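Side-chain contacts in putidaredoxin reductase (Pseudomonas putida, PDB 1Q1R), which probably passes electrons from NADH through its FAD to putidaredoxin, the iron-sulfur protein that supplies cytochrome P450cam: residues 7-12 with 17-22; 31-36 with 99-104. One frame throughout, in Å; residues are numbered along the deposited sequence.

Interaction 1 (7-12 with 17-22); sequences VVIVGT and VEVAFG. With FAD (flavin-adenine dinucleotide), chain C.
Ile-9 packs on Val-19 and Ala-20 in a buried, apolar strand-to-helix contact at the start of the FAD-binding Rossmann fold. Strand 6-10 and helix 14-25 are the first two elements of its beta-alpha-beta unit. The glycine-rich turn between them fits the GxGxxG pattern, with Gly-11 as its first glycine.

Ile-9 carries the strand side of the contact. Its CG1 stands anti to the carbonyl carbon (chi1 -58°), and chi2 is extended at 168°. CD1 is thereby carried out to the helix, where it meets both side chain and backbone. Ile-9 CD1 lies 3.7 Å from Val-19 CG1 and 3.7 Å from Ala-20 CB. It also rests 3.6 Å from Ala-20 N, an approach to the helix backbone that the small Ala-20 side chain probably permits. Beyond the contact, Val-19 also touches Ala-309 and Ile-312 of helix 302-316, and Ala-20 touches Leu-34 of the next strand.

Val-10 turns to the cofactor instead, its CG1 3.8 Å from FAD C6A of the adenine. Gly-11, having no side chain, lets the backbone pass close to the ribose, with its CA 3.0 Å from FAD O4B.

The two segments also meet across the turn. Val-17 CG2, the branch beside its own backbone N, packs 3.7 Å from Thr-12 O.

Interaction 2 (31-36 with 99-104); sequences NIRLVG and RALDYD. With FAD (flavin-adenine dinucleotide), chain C.
Strand 31-35, which leads into the adenine site of the FAD pocket at Gly-36, meets Leu-101 through Arg-33 and Val-35, and Arg-33 also meets Arg-99. Gly-36 CA lies 3.6 Å from FAD N3A.

Leu-101 is the hub of the apolar part. Its CG stands beside the backbone N (chi1 -58°), and from there both methyls reach strand 31-35. Leu-101 CD1 touches Arg-33 CD at 3.7 Å and Val-35 CG2 at 3.8 Å. Leu-101 CD2 sits over one face of the Arg-33 guanidinium, nearer its rim than its centre and 4.2 Å from the plane. The Arg-33 and Leu-101 side chains run nearly perpendicular.

The contact joins two sheets. Strand 31-35 belongs to the parallel sheet of the Rossmann fold. Strand 100-102 is an outer strand of a three-stranded antiparallel sheet packed against it. Leu-95 and Val-93 of the neighbouring strand 92-95 extend the apolar surface, touching Val-35 and Leu-101 respectively.

Toward solvent the chemistry changes. Arg-99 is fully extended, and its side chain comes from the opposite direction to that of Arg-33. The two guanidinium groups meet obliquely, their planes 72° apart. The like charges probably repel somewhat. Arg-33 NE is buried by the contact and has no hydrogen-bonding partner in the model. Arg-33 NH2 and Arg-99 NH2, both donors, are 3.5 Å apart without a bond.

Strands 6-10 and 31-35 are neighbours in one parallel sheet, so interactions 1 and 2 share a framework. Ile-9 N to Arg-33 O, at 2.8 Å, and Gly-11 N to Val-35 O, at 2.7 Å, are probable hydrogen bonds joining them. Interaction 1 is core: all its touching residues are buried, and the side chains that meet are aliphatic, with some backbone contact. Interaction 2 is partly buried. It runs from aliphatic packing to two arginines near the surface, and it reaches a second, antiparallel sheet instead of a helix. Helix 14-25 leads on to strand 31-35, and Ala-20 O packs on Ile-32 CD1. One segment of each contact reaches FAD, 7-12 at ribose and adenine, 31-36 at adenine.

Interaction 1 (7-12 with 17-22)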
ATOM      1  N   VAL A   7       4.275  18.615  18.829  1.00 51.14           N
ATOM      2  CA  VAL A   7       3.630  17.485  18.186  1.00 46.93           C
ATOM      3  C   VAL A   7       4.638  16.362  17.994  1.00 43.51           C
ATOM      4  O   VAL A   7       5.758  16.590  17.537  1.00 43.10           O
ATOM      5  CB  VAL A   7       3.031  17.884  16.814  1.00 47.11           C
ATOM      6  CG1 VAL A   7       4.101  18.514  15.936  1.00 47.24           C
ATOM      7  CG2 VAL A   7       2.435  16.663  16.133  1.00 46.46           C
ATOM      8  N   VAL A   8       4.241  15.153  18.372  1.00 39.98           N
ATOM      9  CA  VAL A   8       5.098  13.984  18.223  1.00 36.98           C
ATOM     10  C   VAL A   8       4.464  13.040  17.207  1.00 34.53           C
ATOM     11  O   VAL A   8       3.283  12.699  17.307  1.00 33.93           O
ATOM     12  CB  VAL A   8       5.280  13.235  19.561  1.00 37.11           C
ATOM     13  CG1 VAL A   8       6.058  11.947  19.337  1.00 36.50           C
ATOM     14  CG2 VAL A   8       6.011  14.129  20.557  1.00 36.88           C
ATOM     15  N   ILE A   9       5.255  12.630  16.224  1.00 30.85           N
ATOM     16  CA  ILE A   9       4.783  11.734  15.180  1.00 28.33           C
ATOM     17  C   ILE A   9       5.541  10.418  15.284  1.00 27.15           C
ATOM     18  O   ILE A   9       6.761  10.391  15.164  1.00 28.07           O
ATOM     19  CB  ILE A   9       5.023  12.362  13.784  1.00 27.64           C
ATOM     20  CG1 ILE A   9       4.316  13.720  13.705  1.00 27.22           C
ATOM     21  CG2 ILE A   9       4.524  11.427  12.694  1.00 25.97           C
ATOM     22  CD1 ILE A   9       4.713  14.567  12.502  1.00 26.06           C
ATOM     23  N   VAL A  10       4.820   9.330  15.522  1.00 25.98           N
ATOM     24  CA  VAL A  10       5.444   8.016  15.640  1.00 25.59           C
ATOM     25  C   VAL A  10       5.390   7.302  14.289  1.00 25.04           C
ATOM     26  O   VAL A  10       4.320   6.915  13.816  1.00 23.39           O
ATOM     27  CB  VAL A  10       4.729   7.149  16.698  1.00 25.38           C
ATOM     28  CG1 VAL A  10       5.441   5.813  16.841  1.00 25.52           C
ATOM     29  CG2 VAL A  10       4.688   7.886  18.036  1.00 26.09           C
ATOM     30  N   GLY A  11       6.552   7.139  13.671  1.00 24.66           N
ATOM     31  CA  GLY A  11       6.610   6.485  12.381  1.00 23.73           C
ATOM     32  C   GLY A  11       7.161   7.445  11.350  1.00 23.18           C
ATOM     33  O   GLY A  11       6.628   8.539  11.153  1.00 22.66           O
ATOM     34  N   THR A  12       8.230   7.030  10.681  1.00 22.64           N
ATOM     35  CA  THR A  12       8.868   7.865   9.679  1.00 22.01           C
ATOM     36  C   THR A  12       8.679   7.354   8.255  1.00 22.00           C
ATOM     37  O   THR A  12       9.581   7.459   7.421  1.00 22.52           O
ATOM     38  CB  THR A  12      10.370   8.012   9.972  1.00 21.84           C
ATOM     39  OG1 THR A  12      10.997   6.726   9.911  1.00 19.33           O
ATOM     40  CG2 THR A  12      10.579   8.605  11.365  1.00 21.62           C
ATOM     41  N   VAL A  17       6.069  11.395   7.701  1.00 23.99           N
ATOM     42  CA  VAL A  17       6.849  12.476   7.109  1.00 24.31           C
ATOM     43  C   VAL A  17       5.965  13.530   6.440  1.00 25.07           C
ATOM     44  O   VAL A  17       6.237  14.730   6.544  1.00 23.95           O
ATOM     45  CB  VAL A  17       7.867  11.915   6.074  1.00 24.36           C
ATOM     46  CG1 VAL A  17       8.509  13.046   5.291  1.00 23.29           C
ATOM     47  CG2 VAL A  17       8.946  11.102   6.799  1.00 23.35           C
ATOM     48  N   GLU A  18       4.912  13.083   5.754  1.00 25.18           N
ATOM     49  CA  GLU A  18       3.997  14.003   5.077  1.00 26.51           C
ATOM     50  C   GLU A  18       3.243  14.851   6.114  1.00 26.40           C
ATOM     51  O   GLU A  18       2.939  16.018   5.876  1.00 25.59           O
ATOM     52  CB  GLU A  18       3.012  13.212   4.214  1.00 27.80           C
ATOM     53  CG  GLU A  18       2.120  14.059   3.317  1.00 31.54           C
ATOM     54  CD  GLU A  18       2.906  14.992   2.412  1.00 33.64           C
ATOM     55  OE1 GLU A  18       3.933  14.561   1.838  1.00 33.80           O
ATOM     56  OE2 GLU A  18       2.488  16.162   2.272  1.00 37.24           O
ATOM     57  N   VAL A  19       2.943  14.262   7.265  1.00 26.17           N
ATOM     58  CA  VAL A  19       2.260  15.003   8.322  1.00 27.16           C
ATOM     59  C   VAL A  19       3.221  16.082   8.817  1.00 28.04           C
ATOM     60  O   VAL A  19       2.861  17.256   8.933  1.00 28.10           O
ATOM     61  CB  VAL A  19       1.873  14.079   9.503  1.00 26.05           C
ATOM     62  CG1 VAL A  19       1.493  14.913  10.726  1.00 26.50           C
ATOM     63  CG2 VAL A  19       0.709  13.187   9.105  1.00 25.59           C
ATOM     64  N   ALA A  20       4.458  15.674   9.083  1.00 28.44           N
ATOM     65  CA  ALA A  20       5.487  16.587   9.569  1.00 29.32           C
ATOM     66  C   ALA A  20       5.677  17.806   8.662  1.00 30.05           C
ATOM     67  O   ALA A  20       5.546  18.948   9.112  1.00 30.27           O
ATOM     68  CB  ALA A  20       6.812  15.838   9.728  1.00 28.67           C
ATOM     69  N   PHE A  21       5.989  17.569   7.391  1.00 30.34           N
ATOM     70  CA  PHE A  21       6.197  18.670   6.459  1.00 31.08           C
ATOM     71  C   PHE A  21       4.908  19.406   6.115  1.00 32.39           C
ATOM     72  O   PHE A  21       4.931  20.608   5.858  1.00 32.59           O
ATOM     73  CB  PHE A  21       6.886  18.181   5.182  1.00 30.98           C
ATOM     74  CG  PHE A  21       8.348  17.883   5.366  1.00 31.01           C
ATOM     75  CD1 PHE A  21       8.768  16.637   5.818  1.00 31.13           C
ATOM     76  CD2 PHE A  21       9.302  18.869   5.144  1.00 31.33           C
ATOM     77  CE1 PHE A  21      10.115  16.380   6.046  1.00 30.54           C
ATOM     78  CE2 PHE A  21      10.651  18.622   5.369  1.00 31.15           C
ATOM     79  CZ  PHE A  21      11.059  17.376   5.822  1.00 31.98           C
ATOM     80  N   GLY A  22       3.790  18.689   6.111  1.00 33.54           N
ATOM     81  CA  GLY A  22       2.520  19.322   5.812  1.00 36.06           C
ATOM     82  C   GLY A  22       2.208  20.318   6.911  1.00 37.69           C
ATOM     83  O   GLY A  22       1.758  21.437   6.658  1.00 37.59           O
TER
HETATM   84  PA  FAD C 749       5.045   2.591   6.808  1.00 22.85           P
HETATM   85  O1A FAD C 749       5.029   1.187   7.281  1.00 21.51           O
HETATM   86  O2A FAD C 749       5.686   2.892   5.507  1.00 23.56           O
HETATM   87  O5B FAD C 749       5.727   3.521   7.919  1.00 22.88           O
HETATM   88  C5B FAD C 749       5.527   3.295   9.320  1.00 24.60           C
HETATM   89  C4B FAD C 749       6.879   3.432  10.042  1.00 25.32           C
HETATM   90  O4B FAD C 749       6.660   3.594  11.488  1.00 24.74           O
HETATM   91  C3B FAD C 749       7.719   2.155   9.885  1.00 25.39           C
HETATM   92  O3B FAD C 749       9.101   2.514   9.751  1.00 25.67           O
HETATM   93  C2B FAD C 749       7.511   1.445  11.199  1.00 25.76           C
HETATM   94  O2B FAD C 749       8.632   0.607  11.495  1.00 26.90           O
HETATM   95  C1B FAD C 749       7.473   2.611  12.166  1.00 25.83           C
HETATM   96  N9A FAD C 749       6.950   2.268  13.517  1.00 27.11           N
HETATM   97  C8A FAD C 749       5.890   1.490  13.800  1.00 27.77           C
HETATM   98  N7A FAD C 749       5.755   1.405  15.130  1.00 28.81           N
HETATM   99  C5A FAD C 749       6.724   2.128  15.685  1.00 28.55           C
HETATM  100  C6A FAD C 749       7.088   2.404  17.004  1.00 29.91           C
HETATM  101  N6A FAD C 749       6.398   1.882  18.016  1.00 29.37           N
HETATM  102  N1A FAD C 749       8.159   3.202  17.245  1.00 29.68           N
HETATM  103  C2A FAD C 749       8.869   3.726  16.236  1.00 29.78           C
HETATM  104  N3A FAD C 749       8.537   3.469  14.963  1.00 27.80           N
HETATM  105  C4A FAD C 749       7.477   2.678  14.666  1.00 27.75           C
HETATM  106  N1  FAD C 749       1.241   2.233  -2.741  1.00 21.11           N
HETATM  107  C2  FAD C 749       0.734   2.809  -3.912  1.00 21.86           C
HETATM  108  O2  FAD C 749      -0.188   3.620  -3.848  1.00 25.16           O
HETATM  109  N3  FAD C 749       1.298   2.463  -5.154  1.00 19.74           N
HETATM  110  C4  FAD C 749       2.371   1.544  -5.215  1.00 20.01           C
HETATM  111  O4  FAD C 749       2.883   1.285  -6.302  1.00 19.62           O
HETATM  112  C4X FAD C 749       2.875   0.965  -4.038  1.00 19.58           C
HETATM  113  N5  FAD C 749       3.944   0.118  -4.080  1.00 18.41           N
HETATM  114  C5X FAD C 749       4.505  -0.405  -2.951  1.00 18.89           C
HETATM  115  C6  FAD C 749       5.627  -1.255  -3.039  1.00 17.76           C
HETATM  116  C7  FAD C 749       6.223  -1.776  -1.868  1.00 17.37           C
HETATM  117  C7M FAD C 749       7.427  -2.729  -1.994  1.00 17.13           C
HETATM  118  C8  FAD C 749       5.694  -1.437  -0.596  1.00 16.67           C
HETATM  119  C8M FAD C 749       6.330  -1.962   0.700  1.00 16.73           C
HETATM  120  C9  FAD C 749       4.574  -0.591  -0.510  1.00 17.47           C
HETATM  121  C9A FAD C 749       3.976  -0.075  -1.681  1.00 17.80           C
HETATM  122  N10 FAD C 749       2.853   0.794  -1.612  1.00 20.28           N
HETATM  123  C10 FAD C 749       2.307   1.318  -2.802  1.00 19.12           C
HETATM  124  C1' FAD C 749       2.243   1.143  -0.293  1.00 20.18           C
HETATM  125  C2' FAD C 749       2.675   2.543   0.149  1.00 20.72           C
HETATM  126  O2' FAD C 749       4.096   2.656   0.020  1.00 21.17           O
HETATM  127  C3' FAD C 749       2.255   2.817   1.605  1.00 20.70           C
HETATM  128  O3' FAD C 749       0.844   2.596   1.734  1.00 21.65           O
HETATM  129  C4' FAD C 749       2.591   4.259   2.005  1.00 21.09           C
HETATM  130  O4' FAD C 749       3.996   4.479   1.868  1.00 21.15           O
HETATM  131  C5' FAD C 749       2.181   4.572   3.455  1.00 21.79           C
HETATM  132  O5' FAD C 749       3.014   3.900   4.415  1.00 20.68           O
HETATM  133  P   FAD C 749       2.926   4.348   5.966  1.00 20.36           P
HETATM  134  O1P FAD C 749       3.811   5.516   6.159  1.00 18.93           O
HETATM  135  O2P FAD C 749       1.495   4.496   6.311  1.00 20.08           O
HETATM  136  O3P FAD C 749       3.492   3.061   6.778  1.00 22.24           O

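Interaction 2 (31-36 with 99-104)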
ATOM      1  N   ASN A  31       6.885  22.828  17.892  1.00 47.58           N
ATOM      2  CA  ASN A  31       7.936  21.858  17.616  1.00 46.75           C
ATOM      3  C   ASN A  31       7.359  20.573  17.038  1.00 45.52           C
ATOM      4  O   ASN A  31       6.282  20.124  17.437  1.00 45.27           O
ATOM      5  CB  ASN A  31       8.706  21.543  18.896  1.00 48.16           C
ATOM      6  CG  ASN A  31       9.484  22.734  19.408  1.00 49.44           C
ATOM      7  OD1 ASN A  31      10.513  23.108  18.841  1.00 50.75           O
ATOM      8  ND2 ASN A  31       8.990  23.348  20.475  1.00 50.42           N
ATOM      9  N   ILE A  32       8.087  19.988  16.095  1.00 43.96           N
ATOM     10  CA  ILE A  32       7.663  18.752  15.449  1.00 41.87           C
ATOM     11  C   ILE A  32       8.737  17.686  15.623  1.00 40.69           C
ATOM     12  O   ILE A  32       9.885  17.876  15.226  1.00 40.58           O
ATOM     13  CB  ILE A  32       7.424  18.972  13.941  1.00 41.61           C
ATOM     14  CG1 ILE A  32       6.428  20.117  13.736  1.00 41.27           C
ATOM     15  CG2 ILE A  32       6.910  17.684  13.301  1.00 40.61           C
ATOM     16  CD1 ILE A  32       6.241  20.520  12.289  1.00 40.68           C
ATOM     17  N   ARG A  33       8.363  16.564  16.223  1.00 39.80           N
ATOM     18  CA  ARG A  33       9.308  15.478  16.428  1.00 38.72           C
ATOM     19  C   ARG A  33       8.888  14.213  15.702  1.00 36.52           C
ATOM     20  O   ARG A  33       7.815  13.672  15.954  1.00 36.30           O
ATOM     21  CB  ARG A  33       9.465  15.166  17.920  1.00 40.93           C
ATOM     22  CG  ARG A  33      10.795  15.610  18.504  1.00 44.58           C
ATOM     23  CD  ARG A  33      11.204  14.726  19.676  1.00 47.24           C
ATOM     24  NE  ARG A  33      12.605  14.920  20.049  1.00 49.62           N
ATOM     25  CZ  ARG A  33      13.071  15.991  20.682  1.00 51.04           C
ATOM     26  NH1 ARG A  33      12.247  16.975  21.021  1.00 52.22           N
ATOM     27  NH2 ARG A  33      14.363  16.082  20.972  1.00 51.40           N
ATOM     28  N   LEU A  34       9.742  13.753  14.792  1.00 33.83           N
ATOM     29  CA  LEU A  34       9.495  12.528  14.047  1.00 31.61           C
ATOM     30  C   LEU A  34      10.313  11.456  14.737  1.00 30.84           C
ATOM     31  O   LEU A  34      11.518  11.612  14.902  1.00 31.67           O
ATOM     32  CB  LEU A  34       9.968  12.659  12.600  1.00 31.34           C
ATOM     33  CG  LEU A  34       8.980  13.108  11.525  1.00 30.30           C
ATOM     34  CD1 LEU A  34       9.728  13.278  10.220  1.00 29.68           C
ATOM     35  CD2 LEU A  34       7.861  12.075  11.367  1.00 29.15           C
ATOM     36  N   VAL A  35       9.663  10.376  15.150  1.00 29.63           N
ATOM     37  CA  VAL A  35      10.365   9.294  15.822  1.00 28.61           C
ATOM     38  C   VAL A  35      10.040   7.977  15.137  1.00 27.68           C
ATOM     39  O   VAL A  35       8.876   7.611  15.008  1.00 27.02           O
ATOM     40  CB  VAL A  35       9.951   9.208  17.306  1.00 29.05           C
ATOM     41  CG1 VAL A  35      10.777   8.140  18.015  1.00 28.80           C
ATOM     42  CG2 VAL A  35      10.137  10.565  17.975  1.00 29.49           C
ATOM     43  N   GLY A  36      11.072   7.268  14.690  1.00 27.03           N
ATOM     44  CA  GLY A  36      10.845   5.999  14.025  1.00 26.53           C
ATOM     45  C   GLY A  36      11.894   4.961  14.367  1.00 27.22           C
ATOM     46  O   GLY A  36      13.040   5.303  14.669  1.00 27.58           O
ATOM     47  N   ARG A  99      13.583   6.753  27.862  1.00 49.98           N
ATOM     48  CA  ARG A  99      13.337   8.180  27.678  1.00 50.07           C
ATOM     49  C   ARG A  99      11.866   8.438  27.347  1.00 49.60           C
ATOM     50  O   ARG A  99      11.201   7.601  26.736  1.00 49.37           O
ATOM     51  CB  ARG A  99      14.224   8.716  26.552  1.00 51.39           C
ATOM     52  CG  ARG A  99      14.072  10.202  26.284  1.00 53.35           C
ATOM     53  CD  ARG A  99      14.979  10.640  25.141  1.00 54.82           C
ATOM     54  NE  ARG A  99      14.795  12.049  24.803  1.00 56.37           N
ATOM     55  CZ  ARG A  99      15.416  12.664  23.800  1.00 57.48           C
ATOM     56  NH1 ARG A  99      16.267  11.996  23.031  1.00 57.63           N
ATOM     57  NH2 ARG A  99      15.184  13.950  23.563  1.00 58.02           N
ATOM     58  N   ALA A 100      11.367   9.600  27.757  1.00 49.19           N
ATOM     59  CA  ALA A 100       9.977   9.969  27.507  1.00 48.38           C
ATOM     60  C   ALA A 100       9.884  11.336  26.837  1.00 47.62           C
ATOM     61  O   ALA A 100      10.585  12.275  27.219  1.00 48.07           O
ATOM     62  CB  ALA A 100       9.194   9.974  28.817  1.00 48.52           C
ATOM     63  N   LEU A 101       9.017  11.440  25.835  1.00 46.37           N
ATOM     64  CA  LEU A 101       8.833  12.695  25.116  1.00 45.58           C
ATOM     65  C   LEU A 101       7.436  13.236  25.378  1.00 45.16           C
ATOM     66  O   LEU A 101       6.452  12.507  25.250  1.00 45.13           O
ATOM     67  CB  LEU A 101       9.022  12.483  23.612  1.00 45.25           C
ATOM     68  CG  LEU A 101      10.357  11.912  23.130  1.00 45.10           C
ATOM     69  CD1 LEU A 101      10.310  11.734  21.617  1.00 44.53           C
ATOM     70  CD2 LEU A 101      11.497  12.839  23.529  1.00 44.69           C
ATOM     71  N   ASP A 102       7.354  14.512  25.743  1.00 44.99           N
ATOM     72  CA  ASP A 102       6.067  15.141  26.018  1.00 44.89           C
ATOM     73  C   ASP A 102       5.402  15.590  24.722  1.00 44.23           C
ATOM     74  O   ASP A 102       6.076  15.990  23.769  1.00 43.75           O
ATOM     75  CB  ASP A 102       6.239  16.353  26.939  1.00 45.45           C
ATOM     76  CG  ASP A 102       6.864  15.992  28.271  1.00 46.35           C
ATOM     77  OD1 ASP A 102       6.450  14.978  28.873  1.00 47.25           O
ATOM     78  OD2 ASP A 102       7.765  16.730  28.721  1.00 46.99           O
ATOM     79  N   TYR A 103       4.075  15.529  24.696  1.00 43.13           N
ATOM     80  CA  TYR A 103       3.331  15.931  23.512  1.00 42.44           C
ATOM     81  C   TYR A 103       2.032  16.640  23.853  1.00 42.66           C
ATOM     82  O   TYR A 103       1.423  16.392  24.894  1.00 42.73           O
ATOM     83  CB  TYR A 103       3.025  14.704  22.642  1.00 40.22           C
ATOM     84  CG  TYR A 103       2.035  13.718  23.240  1.00 38.63           C
ATOM     85  CD1 TYR A 103       0.663  13.984  23.243  1.00 37.85           C
ATOM     86  CD2 TYR A 103       2.469  12.515  23.792  1.00 37.71           C
ATOM     87  CE1 TYR A 103      -0.250  13.074  23.780  1.00 36.60           C
ATOM     88  CE2 TYR A 103       1.566  11.596  24.330  1.00 37.30           C
ATOM     89  CZ  TYR A 103       0.208  11.883  24.321  1.00 37.39           C
ATOM     90  OH  TYR A 103      -0.685  10.980  24.856  1.00 37.50           O
ATOM     91  N   ASP A 104       1.624  17.539  22.967  1.00 43.33           N
ATOM     92  CA  ASP A 104       0.371  18.260  23.120  1.00 43.69           C
ATOM     93  C   ASP A 104      -0.537  17.603  22.090  1.00 43.14           C
ATOM     94  O   ASP A 104      -1.745  17.472  22.289  1.00 43.24           O
ATOM     95  CB  ASP A 104       0.556  19.745  22.804  1.00 45.05           C
ATOM     96  CG  ASP A 104       1.389  20.460  23.848  1.00 45.98           C
ATOM     97  OD1 ASP A 104       1.000  20.425  25.036  1.00 47.15           O
ATOM     98  OD2 ASP A 104       2.427  21.055  23.489  1.00 46.50           O
TER
HETATM   99  PA  FAD C 749       5.045   2.591   6.808  1.00 22.85           P
HETATM  100  O1A FAD C 749       5.029   1.187   7.281  1.00 21.51           O
HETATM  101  O2A FAD C 749       5.686   2.892   5.507  1.00 23.56           O
HETATM  102  O5B FAD C 749       5.727   3.521   7.919  1.00 22.88           O
HETATM  103  C5B FAD C 749       5.527   3.295   9.320  1.00 24.60           C
HETATM  104  C4B FAD C 749       6.879   3.432  10.042  1.00 25.32           C
HETATM  105  O4B FAD C 749       6.660   3.594  11.488  1.00 24.74           O
HETATM  106  C3B FAD C 749       7.719   2.155   9.885  1.00 25.39           C
HETATM  107  O3B FAD C 749       9.101   2.514   9.751  1.00 25.67           O
HETATM  108  C2B FAD C 749       7.511   1.445  11.199  1.00 25.76           C
HETATM  109  O2B FAD C 749       8.632   0.607  11.495  1.00 26.90           O
HETATM  110  C1B FAD C 749       7.473   2.611  12.166  1.00 25.83           C
HETATM  111  N9A FAD C 749       6.950   2.268  13.517  1.00 27.11           N
HETATM  112  C8A FAD C 749       5.890   1.490  13.800  1.00 27.77           C
HETATM  113  N7A FAD C 749       5.755   1.405  15.130  1.00 28.81           N
HETATM  114  C5A FAD C 749       6.724   2.128  15.685  1.00 28.55           C
HETATM  115  C6A FAD C 749       7.088   2.404  17.004  1.00 29.91           C
HETATM  116  N6A FAD C 749       6.398   1.882  18.016  1.00 29.37           N
HETATM  117  N1A FAD C 749       8.159   3.202  17.245  1.00 29.68           N
HETATM  118  C2A FAD C 749       8.869   3.726  16.236  1.00 29.78           C
HETATM  119  N3A FAD C 749       8.537   3.469  14.963  1.00 27.80           N
HETATM  120  C4A FAD C 749       7.477   2.678  14.666  1.00 27.75           C
HETATM  121  N1  FAD C 749       1.241   2.233  -2.741  1.00 21.11           N
HETATM  122  C2  FAD C 749       0.734   2.809  -3.912  1.00 21.86           C
HETATM  123  O2  FAD C 749      -0.188   3.620  -3.848  1.00 25.16           O
HETATM  124  N3  FAD C 749       1.298   2.463  -5.154  1.00 19.74           N
HETATM  125  C4  FAD C 749       2.371   1.544  -5.215  1.00 20.01           C
HETATM  126  O4  FAD C 749       2.883   1.285  -6.302  1.00 19.62           O
HETATM  127  C4X FAD C 749       2.875   0.965  -4.038  1.00 19.58           C
HETATM  128  N5  FAD C 749       3.944   0.118  -4.080  1.00 18.41           N
HETATM  129  C5X FAD C 749       4.505  -0.405  -2.951  1.00 18.89           C
HETATM  130  C6  FAD C 749       5.627  -1.255  -3.039  1.00 17.76           C
HETATM  131  C7  FAD C 749       6.223  -1.776  -1.868  1.00 17.37           C
HETATM  132  C7M FAD C 749       7.427  -2.729  -1.994  1.00 17.13           C
HETATM  133  C8  FAD C 749       5.694  -1.437  -0.596  1.00 16.67           C
HETATM  134  C8M FAD C 749       6.330  -1.962   0.700  1.00 16.73           C
HETATM  135  C9  FAD C 749       4.574  -0.591  -0.510  1.00 17.47           C
HETATM  136  C9A FAD C 749       3.976  -0.075  -1.681  1.00 17.80           C
HETATM  137  N10 FAD C 749       2.853   0.794  -1.612  1.00 20.28           N
HETATM  138  C10 FAD C 749       2.307   1.318  -2.802  1.00 19.12           C
HETATM  139  C1' FAD C 749       2.243   1.143  -0.293  1.00 20.18           C
HETATM  140  C2' FAD C 749       2.675   2.543   0.149  1.00 20.72           C
HETATM  141  O2' FAD C 749       4.096   2.656   0.020  1.00 21.17           O
HETATM  142  C3' FAD C 749       2.255   2.817   1.605  1.00 20.70           C
HETATM  143  O3' FAD C 749       0.844   2.596   1.734  1.00 21.65           O
HETATM  144  C4' FAD C 749       2.591   4.259   2.005  1.00 21.09           C
HETATM  145  O4' FAD C 749       3.996   4.479   1.868  1.00 21.15           O
HETATM  146  C5' FAD C 749       2.181   4.572   3.455  1.00 21.79           C
HETATM  147  O5' FAD C 749       3.014   3.900   4.415  1.00 20.68           O
HETATM  148  P   FAD C 749       2.926   4.348   5.966  1.00 20.36           P
HETATM  149  O1P FAD C 749       3.811   5.516   6.159  1.00 18.93           O
HETATM  150  O2P FAD C 749       1.495   4.496   6.311  1.00 20.08           O
HETATM  151  O3P FAD C 749       3.492   3.061   6.778  1.00 22.24           O